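Local coordinates for protein novel immune-type receptor 11 (Ictalurus punctatus, PDB 2QTE) that probably serves as an immune-type receptor of bony fish, with a V-like immunoglobulin extracellular domain that takes part in allogeneic recognition, at residues T27-L32 with V71-F76; F76-I81 with G89-G94. The protein carries 1 engineered substitution. One frame throughout, in Å; residues are numbered along the deposited sequence.

Contact 1. Residues T27-L32 with V71-F76; sequences TNKDNL and VNDQKF. Engineered in segment 27-32: Asp30 (natural residue Asn).
Leu32 lays one fork of its side chain over a face of the Phe76 ring. CG stands anti to the backbone N (chi1 177°), which swings CG and its CD2 methyl over the ring, displaced toward its rim: CB stands back, CG comes within 3.8 Å of Phe76 CE2, and CD2 ends 3.8 Å from Phe76 CD2. The CD2 methyl makes a CH-pi contact 18° off the ring normal. The Phe76 ring also meets that of Trp34, the two planes nearly parallel. Replacing Phe76 with an alanine would probably open a gap beneath Leu32 CD2 and strip the Trp34 ring of its aromatic partner.

Further out, Lys29 NZ stops 4.2 Å from Asp73 OD2, too far for a salt bridge, and water fills in. One water takes a weak bond from NZ and donates to Asp73 O at 2.6 Å; a second accepts from NZ at 2.8 Å and donates weakly to Asn72 O. Asn72 suits this turn because its OD1 accepts from Gln74 N at 2.7 Å, an Asx turn. The chemistry implies close apolar packing inside and a hydrated, probably more yielding link outside.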
# COMPACT_ATOMS: atom_id res chain seq x y z
N THR A 27 5.70 11.47 12.63
CA THR A 27 6.52 11.18 13.82
C THR A 27 8.04 11.22 13.51
O THR A 27 8.83 11.87 14.22
CB THR A 27 6.13 9.82 14.45
OG1 THR A 27 4.70 9.68 14.46
CG2 THR A 27 6.68 9.70 15.86
N ASN A 28 8.43 10.55 12.43
CA ASN A 28 9.83 10.43 12.03
C ASN A 28 9.88 10.76 10.53
O ASN A 28 9.74 9.86 9.70
CB ASN A 28 10.29 9.00 12.30
CG ASN A 28 11.78 8.84 12.27
OD1 ASN A 28 12.43 9.21 11.30
ND2 ASN A 28 12.34 8.23 13.32
N LYS A 29 10.07 12.04 10.20
CA LYS A 29 10.13 12.52 8.80
C LYS A 29 10.82 11.52 7.92
O LYS A 29 10.45 11.34 6.76
CB LYS A 29 10.85 13.87 8.70
CG LYS A 29 9.94 15.07 8.42
CD LYS A 29 9.37 15.70 9.67
CE LYS A 29 8.71 17.02 9.35
NZ LYS A 29 9.66 18.07 8.84
N ASP A 30 11.78 10.82 8.50
CA ASP A 30 12.63 9.92 7.77
C ASP A 30 11.99 8.62 7.27
O ASP A 30 12.54 8.01 6.38
CB ASP A 30 13.88 9.59 8.60
CG ASP A 30 14.56 10.86 9.17
OD1 ASP A 30 14.34 11.98 8.63
OD2 ASP A 30 15.31 10.69 10.17
N ASN A 31 10.85 8.21 7.83
CA ASN A 31 10.14 7.01 7.34
C ASN A 31 8.90 7.37 6.54
O ASN A 31 7.95 6.57 6.44
CB ASN A 31 9.77 6.04 8.48
CG ASN A 31 10.98 5.55 9.25
OD1 ASN A 31 12.02 6.18 9.24
ND2 ASN A 31 10.84 4.42 9.94
N LEU A 32 8.93 8.56 5.96
CA LEU A 32 7.81 9.05 5.19
C LEU A 32 8.10 8.98 3.68
O LEU A 32 9.23 9.26 3.24
CB LEU A 32 7.48 10.45 5.63
CG LEU A 32 6.38 11.19 4.92
CD1 LEU A 32 5.00 10.65 5.28
CD2 LEU A 32 6.52 12.64 5.28
N VAL A 71 8.63 19.95 -0.59
CA VAL A 71 8.83 19.45 0.77
C VAL A 71 9.20 20.61 1.68
O VAL A 71 10.19 21.31 1.42
CB VAL A 71 9.90 18.35 0.82
CG1 VAL A 71 10.16 17.86 2.25
CG2 VAL A 71 9.52 17.17 -0.17
N ASN A 72 8.40 20.83 2.72
CA ASN A 72 8.70 21.81 3.76
C ASN A 72 8.16 21.36 5.15
O ASN A 72 7.93 20.18 5.36
CB ASN A 72 8.25 23.22 3.36
CG ASN A 72 6.75 23.34 3.08
OD1 ASN A 72 5.90 22.85 3.84
ND2 ASN A 72 6.42 24.03 2.00
N ASP A 73 8.00 22.29 6.08
CA ASP A 73 7.47 21.97 7.41
C ASP A 73 6.01 21.51 7.37
O ASP A 73 5.49 20.92 8.32
CB ASP A 73 7.58 23.20 8.34
CG ASP A 73 8.93 23.29 9.06
OD1 ASP A 73 9.32 24.44 9.40
OD2 ASP A 73 9.60 22.24 9.29
N GLN A 74 5.34 21.82 6.25
CA GLN A 74 3.92 21.60 6.18
C GLN A 74 3.54 20.63 5.07
O GLN A 74 2.46 20.04 5.13
CB GLN A 74 3.16 22.92 6.05
CG GLN A 74 3.31 23.86 7.31
CD GLN A 74 4.49 24.85 7.19
OE1 GLN A 74 5.64 24.53 7.53
NE2 GLN A 74 4.19 26.05 6.71
N LYS A 75 4.43 20.44 4.09
CA LYS A 75 4.04 19.78 2.84
C LYS A 75 4.95 18.65 2.46
O LYS A 75 6.16 18.71 2.64
CB LYS A 75 4.06 20.79 1.69
CG LYS A 75 3.02 21.88 1.79
CD LYS A 75 3.10 22.83 0.61
CE LYS A 75 2.12 23.96 0.78
NZ LYS A 75 1.73 24.55 -0.53
N PHE A 76 4.37 17.60 1.88
CA PHE A 76 5.18 16.59 1.28
C PHE A 76 4.45 16.25 -0.01
O PHE A 76 3.93 15.13 -0.19
CB PHE A 76 5.29 15.43 2.25
CG PHE A 76 6.24 14.35 1.83
CD1 PHE A 76 7.60 14.60 1.70
CD2 PHE A 76 5.78 13.05 1.58
CE1 PHE A 76 8.48 13.61 1.31
CE2 PHE A 76 6.67 12.06 1.19
CZ PHE A 76 8.01 12.33 1.06
O HOH W 1 7.27 19.68 9.75
O HOH W 2 10.23 19.19 6.38

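Contact 2. Residues F76-I81 with G89-G94; sequences FDLNII and GEYFCG
Leu78 reaches across the interior to the Tyr91 ring, its CD2 methyl lying 3.7 Å from Tyr91 CD2 and further from CE2, at an oblique slant. The two side chains cross at about a right angle. Tyr91 has CG beside the backbone N and anti to the carbonyl carbon (chi1 -64°), which leans its ring back toward the start of the strand, across the line on which Leu78 arrives. Tyrosine suits the place because its ring is greasy enough for the core while its hydroxyl can still be satisfied: OH is hydrogen-bonded to Asp87 O, four residues back. Leucine suits its own place because its branched, wholly apolar end can span the interior and set a methyl against that ring.

One layer along, Cys93 SG meets Phe76 from the side, 3.8 Å from Phe76 CD2 and almost in the plane of the ring. Its direction from the ring centroid is 83° off the normal, a sulfur-aromatic contact at the edge. The sulfur is half of the disulfide with Cys21, whose backbone is hydrogen-bonded to that of Phe76. Cysteine fits here because one small side chain both forms that covalent link and packs against the ring. The strands themselves stay apart, the CA atoms of Leu78 and Tyr91 being 9.3 Å from each other; side chains alone bridge them.

Facing sheets, a buried disulfide beside Trp34, and a tyrosine corner within an Asp-x-Gly-x-Tyr-x-Cys sequence are hallmarks of the immunoglobulin V-set beta-sandwich.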
# COMPACT_ATOMS: atom_id res chain seq x y z
N PHE A 76 4.37 17.60 1.88
CA PHE A 76 5.18 16.59 1.28
C PHE A 76 4.45 16.25 -0.01
O PHE A 76 3.93 15.13 -0.19
CB PHE A 76 5.29 15.43 2.25
CG PHE A 76 6.24 14.35 1.83
CD1 PHE A 76 7.60 14.60 1.70
CD2 PHE A 76 5.78 13.05 1.58
CE1 PHE A 76 8.48 13.61 1.31
CE2 PHE A 76 6.67 12.06 1.19
CZ PHE A 76 8.01 12.33 1.06
N ASP A 77 4.33 17.24 -0.89
CA ASP A 77 3.43 17.10 -2.06
C ASP A 77 4.17 16.68 -3.31
O ASP A 77 5.25 17.17 -3.58
CB ASP A 77 2.69 18.39 -2.34
CG ASP A 77 1.98 18.97 -1.11
OD1 ASP A 77 1.73 18.21 -0.14
OD2 ASP A 77 1.63 20.16 -1.16
N LEU A 78 3.55 15.80 -4.10
CA LEU A 78 4.16 15.26 -5.28
C LEU A 78 3.63 16.04 -6.52
O LEU A 78 2.44 16.19 -6.66
CB LEU A 78 3.77 13.77 -5.33
CG LEU A 78 4.29 12.83 -6.41
CD1 LEU A 78 5.80 12.78 -6.43
CD2 LEU A 78 3.68 11.44 -6.13
N ASN A 79 4.50 16.56 -7.39
CA ASN A 79 4.05 17.26 -8.60
C ASN A 79 4.44 16.47 -9.85
O ASN A 79 5.42 15.74 -9.84
CB ASN A 79 4.73 18.60 -8.72
CG ASN A 79 4.79 19.34 -7.41
OD1 ASN A 79 3.75 19.63 -6.84
ND2 ASN A 79 6.00 19.66 -6.93
N ILE A 80 3.65 16.61 -10.91
CA ILE A 80 4.02 16.15 -12.25
C ILE A 80 3.86 17.34 -13.20
O ILE A 80 2.82 18.00 -13.17
CB ILE A 80 3.12 15.02 -12.81
CG1 ILE A 80 2.99 13.83 -11.84
CG2 ILE A 80 3.73 14.46 -14.05
CD1 ILE A 80 2.12 14.10 -10.61
N ILE A 81 4.88 17.64 -14.01
CA ILE A 81 4.69 18.67 -15.04
C ILE A 81 4.47 17.89 -16.36
O ILE A 81 5.32 17.10 -16.76
CB ILE A 81 5.79 19.80 -15.04
CG1 ILE A 81 5.61 20.71 -13.78
CG2 ILE A 81 5.63 20.77 -16.27
CD1 ILE A 81 6.83 21.56 -13.43
N GLY A 89 -2.97 6.08 -11.84
CA GLY A 89 -2.81 5.02 -10.83
C GLY A 89 -3.11 5.58 -9.47
O GLY A 89 -3.64 6.67 -9.37
N GLU A 90 -2.73 4.86 -8.41
CA GLU A 90 -3.01 5.39 -7.07
C GLU A 90 -1.70 5.66 -6.37
O GLU A 90 -0.72 4.93 -6.57
CB GLU A 90 -3.94 4.46 -6.26
CG GLU A 90 -5.20 4.02 -7.04
CD GLU A 90 -6.22 3.22 -6.27
OE1 GLU A 90 -5.86 2.23 -5.58
OE2 GLU A 90 -7.42 3.56 -6.39
N TYR A 91 -1.68 6.74 -5.58
CA TYR A 91 -0.50 7.18 -4.90
C TYR A 91 -0.91 7.40 -3.46
O TYR A 91 -1.84 8.18 -3.17
CB TYR A 91 0.02 8.52 -5.49
CG TYR A 91 0.48 8.43 -6.95
CD1 TYR A 91 -0.45 8.36 -8.01
CD2 TYR A 91 1.84 8.46 -7.27
CE1 TYR A 91 -0.02 8.28 -9.37
CE2 TYR A 91 2.28 8.42 -8.64
CZ TYR A 91 1.35 8.33 -9.66
OH TYR A 91 1.81 8.28 -10.98
N PHE A 92 -0.19 6.73 -2.58
CA PHE A 92 -0.50 6.70 -1.15
C PHE A 92 0.68 7.31 -0.41
O PHE A 92 1.82 6.94 -0.66
CB PHE A 92 -0.66 5.25 -0.66
CG PHE A 92 -1.50 4.37 -1.53
CD1 PHE A 92 -2.86 4.68 -1.77
CD2 PHE A 92 -0.95 3.23 -2.12
CE1 PHE A 92 -3.66 3.88 -2.54
CE2 PHE A 92 -1.76 2.39 -2.99
CZ PHE A 92 -3.12 2.70 -3.17
N CYS A 93 0.42 8.21 0.53
CA CYS A 93 1.44 8.79 1.35
C CYS A 93 1.36 8.10 2.69
O CYS A 93 0.32 8.02 3.28
CB CYS A 93 1.18 10.29 1.51
SG CYS A 93 2.51 11.16 2.28
N GLY A 94 2.47 7.58 3.15
CA GLY A 94 2.50 6.87 4.40
C GLY A 94 3.79 6.96 5.15
O GLY A 94 4.86 7.29 4.61

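Phe76 belongs to both contacts: in 27-32 with 71-76 a face of its ring is used, in 76-81 with 89-94 its edge. Leu32 CD1 completes the join, lying 3.9 Å from Cys93 SG, so the apolar part of contact 1 runs directly into the core. Contact 2 lies near the centre of the chain, wholly buried, and relies on methyls, rings and sulfur between strands of the two sheets. The centre of contact 1 is about 12 Å from the centre of the chain, and it joins two loops at one end of the sandwich, where charge and water take over. Each has residues touching the second subunit: Asn31 in contact 1, Glu90 and Phe92 in contact 2.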